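Local coordinates for alginate biosynthesis protein AlgX (Pseudomonas aeruginosa, PDB 4KNC) that takes part in the O-acetylation of the exopolysaccharide alginate and protects the polymer from degradation as it crosses the periplasm, at residues Val92-Leu97 with Phe105-Ala110; Ser276-Met281 with Tyr310-Pro315; Leu189-Thr194 with Pro247-Ala252. One frame throughout, in Å; residues are numbered along the deposited sequence.

How the interactions relate
The three contacts lie well apart and share no touching atoms. Interaction 3 is the one at the inferred catalytic centre: Tyr249 stacks on His150, and Lys191 lies beside Asp148, two residues that with Ser243 probably form the triad of this SGNH hydrolase-like domain. Interaction 1, at the outer side of the same domain, has its centre about 23 Å from that of interaction 3, with nearest atoms about 12 Å apart. Interaction 2 pairs two helices closer to the middle of the chain, where the domain approaches the carbohydrate-binding module; its centre is about 27 Å from that of interaction 3 and about 34 Å from that of interaction 1.

Interaction 1 (Val92-Leu97 with Phe105-Ala110)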
loop_
_atom_site.group_PDB
_atom_site.type_symbol
_atom_site.label_atom_id
_atom_site.label_comp_id
_atom_site.label_asym_id
_atom_site.label_seq_id
_atom_site.Cartn_x
_atom_site.Cartn_y
_atom_site.Cartn_z
ATOM N N VAL A 92 17.132 11.298 -3.402
ATOM C CA VAL A 92 16.850 12.614 -2.832
ATOM C C VAL A 92 18.042 13.165 -2.056
ATOM O O VAL A 92 18.441 14.331 -2.215
ATOM C CB VAL A 92 15.606 12.590 -1.930
ATOM C CG1 VAL A 92 15.417 13.935 -1.268
ATOM C CG2 VAL A 92 14.360 12.227 -2.738
ATOM N N ASN A 93 18.616 12.318 -1.213
ATOM C CA ASN A 93 19.691 12.742 -0.332
ATOM C C ASN A 93 21.059 12.223 -0.765
ATOM O O ASN A 93 21.936 11.991 0.073
ATOM C CB ASN A 93 19.381 12.349 1.109
ATOM C CG ASN A 93 18.314 13.235 1.735
ATOM O OD1 ASN A 93 17.229 12.763 2.105
ATOM N ND2 ASN A 93 18.623 14.531 1.867
ATOM N N ARG A 94 21.220 12.033 -2.076
ATOM C CA ARG A 94 22.532 11.795 -2.682
ATOM C C ARG A 94 23.690 12.539 -1.991
ATOM O O ARG A 94 24.703 11.931 -1.656
ATOM C CB ARG A 94 22.506 12.181 -4.163
ATOM C CG ARG A 94 23.805 11.878 -4.899
ATOM C CD ARG A 94 23.836 12.512 -6.278
ATOM N NE ARG A 94 24.913 11.955 -7.090
ATOM C CZ ARG A 94 25.252 12.408 -8.290
ATOM N NH1 ARG A 94 24.599 13.434 -8.815
ATOM N NH2 ARG A 94 26.242 11.839 -8.962
ATOM N N GLU A 95 23.532 13.842 -1.767
ATOM C CA GLU A 95 24.647 14.668 -1.278
ATOM C C GLU A 95 25.141 14.325 0.128
ATOM O O GLU A 95 26.210 14.777 0.532
ATOM C CB GLU A 95 24.334 16.170 -1.383
ATOM C CG GLU A 95 24.167 16.685 -2.833
ATOM C CD GLU A 95 25.308 16.266 -3.771
ATOM O OE1 GLU A 95 26.481 16.297 -3.356
ATOM O OE2 GLU A 95 25.040 15.906 -4.937
ATOM N N LYS A 96 24.375 13.532 0.872
ATOM C CA LYS A 96 24.805 13.118 2.211
ATOM C C LYS A 96 25.789 11.944 2.159
ATOM O O LYS A 96 26.385 11.569 3.173
ATOM C CB LYS A 96 23.593 12.766 3.070
ATOM C CG LYS A 96 22.552 13.890 3.158
ATOM C CD LYS A 96 23.070 15.078 3.950
ATOM C CE LYS A 96 21.953 16.082 4.213
ATOM N NZ LYS A 96 22.413 17.239 5.031
ATOM N N LEU A 97 25.956 11.367 0.973
ATOM C CA LEU A 97 26.898 10.269 0.761
ATOM C C LEU A 97 28.355 10.693 0.957
ATOM O O LEU A 97 28.701 11.860 0.787
ATOM C CB LEU A 97 26.721 9.701 -0.651
ATOM C CG LEU A 97 25.384 8.976 -0.831
ATOM C CD1 LEU A 97 25.206 8.538 -2.252
ATOM C CD2 LEU A 97 25.302 7.776 0.128
ATOM N N PHE A 105 27.704 5.335 -6.547
ATOM C CA PHE A 105 26.262 5.275 -6.776
ATOM C C PHE A 105 25.896 5.869 -8.126
ATOM O O PHE A 105 25.987 7.077 -8.318
ATOM C CB PHE A 105 25.548 6.016 -5.638
ATOM C CG PHE A 105 24.066 6.196 -5.838
ATOM C CD1 PHE A 105 23.269 5.149 -6.287
ATOM C CD2 PHE A 105 23.464 7.410 -5.528
ATOM C CE1 PHE A 105 21.889 5.317 -6.457
ATOM C CE2 PHE A 105 22.090 7.602 -5.694
ATOM C CZ PHE A 105 21.296 6.550 -6.158
ATOM N N ASP A 106 25.488 5.018 -9.064
ATOM C CA ASP A 106 25.092 5.473 -10.408
ATOM C C ASP A 106 23.802 6.289 -10.361
ATOM O O ASP A 106 22.752 5.833 -10.814
ATOM C CB ASP A 106 24.905 4.274 -11.339
ATOM C CG ASP A 106 25.093 4.624 -12.808
ATOM O OD1 ASP A 106 24.743 5.742 -13.233
ATOM O OD2 ASP A 106 25.584 3.753 -13.552
ATOM N N TYR A 107 23.891 7.499 -9.815
ATOM C CA TYR A 107 22.730 8.372 -9.644
ATOM C C TYR A 107 21.938 8.643 -10.926
ATOM O O TYR A 107 20.703 8.613 -10.915
ATOM C CB TYR A 107 23.144 9.696 -8.992
ATOM C CG TYR A 107 22.072 10.755 -9.054
ATOM C CD1 TYR A 107 21.041 10.777 -8.131
ATOM C CD2 TYR A 107 22.101 11.741 -10.028
ATOM C CE1 TYR A 107 20.054 11.750 -8.175
ATOM C CE2 TYR A 107 21.111 12.720 -10.092
ATOM C CZ TYR A 107 20.092 12.716 -9.159
ATOM O OH TYR A 107 19.103 13.669 -9.209
ATOM N N GLU A 108 22.634 8.900 -12.031
ATOM C CA GLU A 108 21.934 9.235 -13.267
ATOM C C GLU A 108 21.151 8.028 -13.779
ATOM O O GLU A 108 20.042 8.164 -14.301
ATOM C CB GLU A 108 22.902 9.763 -14.342
ATOM C CG GLU A 108 23.593 11.086 -13.987
ATOM C CD GLU A 108 22.616 12.240 -13.808
ATOM O OE1 GLU A 108 21.509 12.165 -14.369
ATOM O OE2 GLU A 108 22.947 13.220 -13.100
ATOM N N LEU A 109 21.721 6.839 -13.607
ATOM C CA LEU A 109 21.043 5.627 -14.050
ATOM C C LEU A 109 19.784 5.377 -13.227
ATOM O O LEU A 109 18.729 5.025 -13.773
ATOM C CB LEU A 109 21.968 4.425 -13.944
ATOM C CG LEU A 109 21.339 3.124 -14.417
ATOM C CD1 LEU A 109 20.926 3.294 -15.873
ATOM C CD2 LEU A 109 22.304 1.971 -14.233
ATOM N N ALA A 110 19.908 5.555 -11.911
ATOM C CA ALA A 110 18.778 5.406 -11.004
ATOM C C ALA A 110 17.661 6.384 -11.361
ATOM O O ALA A 110 16.500 6.001 -11.464
ATOM C CB ALA A 110 19.223 5.609 -9.537
HETATM O O HOH W 1 25.902 9.307 -6.976
#
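A water bridges Arg94 and Phe105: Arg94 NE donates to it at 2.8 Å, and it donates to Phe105 O at 2.6 Å. Beside this bridge the guanidinium of Arg94 lies nearly flat over the CB end of Tyr107, the two planes only 12° apart. Arg94 NH1 sits 3.3 Å from Tyr107 CD2, and Tyr107 CB rests 3.4 Å from Arg94 NE. Arg94 CD, the last methylene, stands over the same ring as a CH-pi contact, 4.0 Å from the Tyr107 centroid. An extended chain, with CG anti to the backbone N (chi1 -176°), carries the charged group across to the tyrosine.

The contact joins the region around the end of helix 89-93 to the start of helix 107-123 in the SGNH hydrolase-like domain, closing the short excursion made by helix 99-104. Phe105 leaves that helix, Asp106 centres an inverse gamma turn, and the next helix begins at once. Asp106 is its N-cap: OD1 accepts from Leu109 N at 3.2 Å, met from above the carboxylate plane.

On the apolar side Leu97 CD1 approaches the Phe105 ring obliquely, 3.9 Å from CD2, the two side chains crossing at about a right angle. Arg94 NH1 also forms a salt bridge with Asp136, which probably offsets its charge. Glu108 OE2 is a more distant opposite charge, 4.6 Å from Arg94 NH1 and well out of the guanidinium plane. Tyr107 also packs on Leu91 and Phe135, while Leu97 touches Phe47.

Interaction 2 (Ser276-Met281 with Tyr310-Pro315); sequences SLLAYM and YRQAMP
Leu278 presents its two methyl groups to different parts of segment 310-315. CD1 meets the amide of Gln312, 3.5 Å from OE1 and 3.8 Å from CD, as the leucine and glutamine side chains cross at about a right angle. CD2 sits against the Gln312-Ala313 junction, 3.8 Å from Ala313 N and 3.9 Å from Gln312 CB. One turn further along, Met281 reaches Ala313 from another direction: its CE lies 3.3 Å from Ala313 O and 3.8 Å from Ala313 CB. The bend at the end of the thioether chain, chi3 -62°, directs this methyl toward the alanine, whose CB is thus touched by both Leu278 and Met281.

No hydrogen bond joins the segments; helices 275-282 and 307-316 meet here by van der Waals contact, methyl groups against an alanine, an amide and backbone atoms. The axes of segments 276-281 and 310-315 run 34° apart and approach to 9.9 Å. The small side chain of Ala313 lies near the closest backbone approach, where its CA is 6.3 Å from that of Leu278.

The amide of Gln312 is positioned from within its own helix, because NE2 is hydrogen-bonded to Ser308 O a turn earlier. Further out, Phe309 and Leu316 continue the apolar layer against Leu278, and Leu316 also packs on Met281. Helix 61-76 contributes Leu74 beside Met281 and Leu70 beside Ala313. Behind segment 276-281, Leu277 leans on Val240 of the parallel sheet; on segment 310-315, Arg311 forms a salt bridge with Glu381, linking it to the carbohydrate-binding module.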
loop_
_atom_site.group_PDB
_atom_site.type_symbol
_atom_site.label_atom_id
_atom_site.label_comp_id
_atom_site.label_asym_id
_atom_site.label_seq_id
_atom_site.Cartn_x
_atom_site.Cartn_y
_atom_site.Cartn_z
ATOM N N SER A 276 -3.484 -1.341 3.142
ATOM C CA SER A 276 -4.320 -0.163 3.340
ATOM C C SER A 276 -5.428 -0.084 2.303
ATOM O O SER A 276 -6.598 0.132 2.633
ATOM C CB SER A 276 -3.465 1.106 3.319
ATOM O OG SER A 276 -4.284 2.255 3.338
ATOM N N LEU A 277 -5.056 -0.268 1.047
ATOM C CA LEU A 277 -6.022 -0.214 -0.044
ATOM C C LEU A 277 -7.020 -1.384 0.028
ATOM O O LEU A 277 -8.212 -1.208 -0.225
ATOM C CB LEU A 277 -5.284 -0.211 -1.384
ATOM C CG LEU A 277 -6.071 -0.272 -2.693
ATOM C CD1 LEU A 277 -7.079 0.856 -2.771
ATOM C CD2 LEU A 277 -5.107 -0.178 -3.844
ATOM N N LEU A 278 -6.542 -2.576 0.373
ATOM C CA LEU A 278 -7.451 -3.718 0.496
ATOM C C LEU A 278 -8.467 -3.506 1.631
ATOM O O LEU A 278 -9.662 -3.719 1.449
ATOM C CB LEU A 278 -6.672 -5.024 0.696
ATOM C CG LEU A 278 -5.857 -5.589 -0.475
ATOM C CD1 LEU A 278 -5.289 -6.987 -0.136
ATOM C CD2 LEU A 278 -6.694 -5.645 -1.765
ATOM N N ALA A 279 -7.997 -3.062 2.794
ATOM C CA ALA A 279 -8.910 -2.800 3.904
ATOM C C ALA A 279 -9.913 -1.715 3.538
ATOM O O ALA A 279 -11.116 -1.862 3.781
ATOM C CB ALA A 279 -8.136 -2.417 5.165
ATOM N N TYR A 280 -9.418 -0.631 2.942
ATOM C CA TYR A 280 -10.298 0.459 2.496
ATOM C C TYR A 280 -11.379 -0.009 1.513
ATOM O O TYR A 280 -12.565 0.287 1.687
ATOM C CB TYR A 280 -9.490 1.613 1.878
ATOM C CG TYR A 280 -10.347 2.785 1.460
ATOM C CD1 TYR A 280 -11.285 3.331 2.329
ATOM C CD2 TYR A 280 -10.215 3.354 0.203
ATOM C CE1 TYR A 280 -12.081 4.407 1.946
ATOM C CE2 TYR A 280 -10.996 4.426 -0.182
ATOM C CZ TYR A 280 -11.927 4.945 0.689
ATOM O OH TYR A 280 -12.707 6.016 0.294
ATOM N N MET A 281 -10.982 -0.753 0.487
ATOM C CA MET A 281 -11.964 -1.238 -0.481
ATOM C C MET A 281 -12.817 -2.400 0.046
ATOM O O MET A 281 -13.756 -2.827 -0.622
ATOM C CB MET A 281 -11.301 -1.628 -1.800
ATOM C CG MET A 281 -10.485 -0.530 -2.441
ATOM S SD MET A 281 -10.370 -0.740 -4.224
ATOM C CE MET A 281 -9.528 -2.307 -4.380
ATOM N N TYR A 310 -4.019 -8.564 -6.708
ATOM C CA TYR A 310 -5.027 -8.208 -7.698
ATOM C C TYR A 310 -6.270 -9.093 -7.651
ATOM O O TYR A 310 -7.381 -8.610 -7.881
ATOM C CB TYR A 310 -4.398 -8.144 -9.097
ATOM C CG TYR A 310 -3.318 -7.080 -9.152
ATOM C CD1 TYR A 310 -3.637 -5.748 -9.410
ATOM C CD2 TYR A 310 -1.992 -7.396 -8.878
ATOM C CE1 TYR A 310 -2.654 -4.755 -9.427
ATOM C CE2 TYR A 310 -0.998 -6.421 -8.898
ATOM C CZ TYR A 310 -1.339 -5.098 -9.170
ATOM O OH TYR A 310 -0.357 -4.127 -9.183
ATOM N N ARG A 311 -6.091 -10.377 -7.331
ATOM C CA ARG A 311 -7.241 -11.268 -7.136
ATOM C C ARG A 311 -8.205 -10.804 -6.032
ATOM O O ARG A 311 -9.390 -11.132 -6.049
ATOM C CB ARG A 311 -6.777 -12.697 -6.846
ATOM C CG ARG A 311 -6.032 -13.321 -8.002
ATOM C CD ARG A 311 -5.685 -14.758 -7.703
ATOM N NE ARG A 311 -6.866 -15.606 -7.605
ATOM C CZ ARG A 311 -6.816 -16.873 -7.212
ATOM N NH1 ARG A 311 -5.647 -17.406 -6.886
ATOM N NH2 ARG A 311 -7.922 -17.607 -7.142
ATOM N N GLN A 312 -7.691 -10.058 -5.065
ATOM C CA GLN A 312 -8.543 -9.424 -4.068
ATOM C C GLN A 312 -9.018 -8.040 -4.547
ATOM O O GLN A 312 -10.213 -7.734 -4.525
ATOM C CB GLN A 312 -7.792 -9.298 -2.743
ATOM C CG GLN A 312 -7.432 -10.624 -2.108
ATOM C CD GLN A 312 -6.504 -10.460 -0.937
ATOM O OE1 GLN A 312 -6.930 -10.106 0.172
ATOM N NE2 GLN A 312 -5.214 -10.697 -1.172
ATOM N N ALA A 313 -8.081 -7.207 -4.989
ATOM C CA ALA A 313 -8.416 -5.822 -5.318
ATOM C C ALA A 313 -9.478 -5.698 -6.404
ATOM O O ALA A 313 -10.413 -4.912 -6.253
ATOM C CB ALA A 313 -7.168 -5.026 -5.679
ATOM N N MET A 314 -9.352 -6.487 -7.473
ATOM C CA MET A 314 -10.305 -6.414 -8.583
ATOM C C MET A 314 -11.772 -6.607 -8.155
ATOM O O MET A 314 -12.584 -5.711 -8.357
ATOM C CB MET A 314 -9.912 -7.351 -9.744
ATOM C CG MET A 314 -8.650 -6.929 -10.470
ATOM S SD MET A 314 -8.869 -5.368 -11.353
ATOM C CE MET A 314 -9.650 -5.979 -12.853
ATOM N N PRO A 315 -12.115 -7.759 -7.548
ATOM C CA PRO A 315 -13.517 -7.912 -7.140
ATOM C C PRO A 315 -13.915 -7.016 -5.972
ATOM O O PRO A 315 -15.106 -6.808 -5.753
ATOM C CB PRO A 315 -13.591 -9.377 -6.701
ATOM C CG PRO A 315 -12.184 -9.685 -6.253
ATOM C CD PRO A 315 -11.328 -8.969 -7.238
#

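Interaction 3 (Leu189-Thr194 with Pro247-Ala252)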
loop_
_atom_site.group_PDB
_atom_site.type_symbol
_atom_site.label_atom_id
_atom_site.label_comp_id
_atom_site.label_asym_id
_atom_site.label_seq_id
_atom_site.Cartn_x
_atom_site.Cartn_y
_atom_site.Cartn_z
ATOM N N LEU A 189 9.088 15.967 16.964
ATOM C CA LEU A 189 8.922 14.548 16.688
ATOM C C LEU A 189 10.257 13.855 16.933
ATOM O O LEU A 189 11.266 14.187 16.313
ATOM C CB LEU A 189 8.454 14.331 15.234
ATOM C CG LEU A 189 8.417 12.891 14.695
ATOM C CD1 LEU A 189 7.370 12.049 15.415
ATOM C CD2 LEU A 189 8.172 12.836 13.201
ATOM N N SER A 190 10.272 12.897 17.846
ATOM C CA SER A 190 11.507 12.198 18.147
ATOM C C SER A 190 11.613 10.924 17.323
ATOM O O SER A 190 10.655 10.161 17.227
ATOM C CB SER A 190 11.561 11.837 19.629
ATOM O OG SER A 190 10.526 10.926 19.950
ATOM N N LYS A 191 12.782 10.674 16.749
ATOM C CA LYS A 191 12.995 9.394 16.083
ATOM C C LYS A 191 14.408 8.868 16.240
ATOM O O LYS A 191 15.380 9.537 15.895
ATOM C CB LYS A 191 12.648 9.463 14.591
ATOM C CG LYS A 191 12.702 8.069 13.934
ATOM C CD LYS A 191 12.021 8.036 12.588
ATOM C CE LYS A 191 10.518 8.150 12.724
ATOM N NZ LYS A 191 9.903 6.844 13.030
ATOM N N LEU A 192 14.516 7.663 16.782
ATOM C CA LEU A 192 15.772 6.939 16.739
ATOM C C LEU A 192 15.571 5.990 15.568
ATOM O O LEU A 192 14.709 5.113 15.620
ATOM C CB LEU A 192 16.011 6.166 18.047
ATOM C CG LEU A 192 17.253 5.264 18.087
ATOM C CD1 LEU A 192 18.509 6.089 17.854
ATOM C CD2 LEU A 192 17.360 4.461 19.392
ATOM N N GLY A 193 16.336 6.190 14.501
ATOM C CA GLY A 193 16.055 5.516 13.246
ATOM C C GLY A 193 16.252 4.016 13.258
ATOM O O GLY A 193 17.122 3.508 13.970
ATOM N N THR A 194 15.463 3.306 12.452
ATOM C CA THR A 194 15.613 1.853 12.320
ATOM C C THR A 194 16.985 1.413 11.798
ATOM O O THR A 194 17.468 0.332 12.138
ATOM C CB THR A 194 14.527 1.240 11.411
ATOM O OG1 THR A 194 14.621 1.811 10.098
ATOM C CG2 THR A 194 13.137 1.489 11.984
ATOM N N PRO A 247 -0.018 9.851 10.821
ATOM C CA PRO A 247 -0.208 11.161 11.459
ATOM C C PRO A 247 1.091 11.868 11.836
ATOM O O PRO A 247 1.173 13.083 11.705
ATOM C CB PRO A 247 -1.006 10.817 12.716
ATOM C CG PRO A 247 -1.738 9.559 12.355
ATOM C CD PRO A 247 -0.787 8.789 11.492
ATOM N N ALA A 248 2.092 11.115 12.277
ATOM C CA ALA A 248 3.353 11.694 12.737
ATOM C C ALA A 248 4.043 12.583 11.701
ATOM O O ALA A 248 4.719 13.534 12.071
ATOM C CB ALA A 248 4.312 10.593 13.192
ATOM N N TYR A 249 3.889 12.269 10.411
ATOM C CA TYR A 249 4.616 13.012 9.392
ATOM C C TYR A 249 3.707 14.008 8.697
ATOM O O TYR A 249 4.181 14.855 7.950
ATOM C CB TYR A 249 5.288 12.071 8.386
ATOM C CG TYR A 249 5.947 10.908 9.073
ATOM C CD1 TYR A 249 7.130 11.082 9.796
ATOM C CD2 TYR A 249 5.371 9.645 9.041
ATOM C CE1 TYR A 249 7.727 10.025 10.450
ATOM C CE2 TYR A 249 5.965 8.574 9.694
ATOM C CZ TYR A 249 7.139 8.767 10.394
ATOM O OH TYR A 249 7.723 7.697 11.048
ATOM N N ASN A 250 2.405 13.884 8.946
ATOM C CA ASN A 250 1.413 14.843 8.470
ATOM C C ASN A 250 1.292 14.977 6.932
ATOM O O ASN A 250 0.958 16.043 6.427
ATOM C CB ASN A 250 1.633 16.228 9.111
ATOM C CG ASN A 250 0.391 17.117 9.006
ATOM O OD1 ASN A 250 -0.705 16.674 9.326
ATOM N ND2 ASN A 250 0.555 18.358 8.513
ATOM N N PHE A 251 1.549 13.899 6.202
ATOM C CA PHE A 251 1.429 13.911 4.741
ATOM C C PHE A 251 0.010 14.287 4.307
ATOM O O PHE A 251 -0.168 15.167 3.457
ATOM C CB PHE A 251 1.860 12.563 4.157
ATOM C CG PHE A 251 1.779 12.477 2.644
ATOM C CD1 PHE A 251 2.424 13.406 1.838
ATOM C CD2 PHE A 251 1.102 11.422 2.033
ATOM C CE1 PHE A 251 2.362 13.309 0.445
ATOM C CE2 PHE A 251 1.049 11.306 0.638
ATOM C CZ PHE A 251 1.676 12.264 -0.155
ATOM N N ALA A 252 -1.000 13.666 4.913
ATOM C CA ALA A 252 -2.397 14.029 4.602
ATOM C C ALA A 252 -2.720 15.506 4.901
ATOM O O ALA A 252 -3.413 16.169 4.131
ATOM C CB ALA A 252 -3.356 13.128 5.341
#
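Lys191 NZ donates a hydrogen bond of 3.1 Å to Tyr249 OH, the one polar link between the segments. The lysine comes in at the hydroxyl end of the ring: CE lies at the ring edge, near its plane, and 3.3 Å from Tyr249 OH. Bends at chi3 (-71°) and chi4 (-83°) fold the end of the chain back to bring NZ onto the phenol oxygen.

This is the tighter part of the contact, and it borders the inferred active site. Tyr249 is buried and its ring stacks on His150, the probable proton acceptor, while Lys191 NZ forms a long, weak ion pair with Asp148. Lys191 thus stands between Tyr249 and Asp148, so both segments border the probable Ser-His-Asp triad.

Leu189 makes the looser part, with van der Waals contacts alone. Its CD2 approaches the Tyr249 ring obliquely, 4.0 Å from CE1, and lies 3.7 Å from Ala248 O. The other methyl, CD1, is 4.1 Å from Ala248 CB; Leu189 and Ala248 are both partly exposed, so this flank is nearer solvent than the tyrosine. Ala248 CB also sits over the centre of the Tyr249 ring, on one face.

The segment 189-194 ends strand 180-191, which pairs antiparallel with strand 210-220 through Leu189 and Val212, and then leads into helix 194-203. Across from it, segment 247-252 runs into helix 251-259, whose first residue, Phe251, packs on Leu239 of the parallel sheet and Ala160 of helix 153-169.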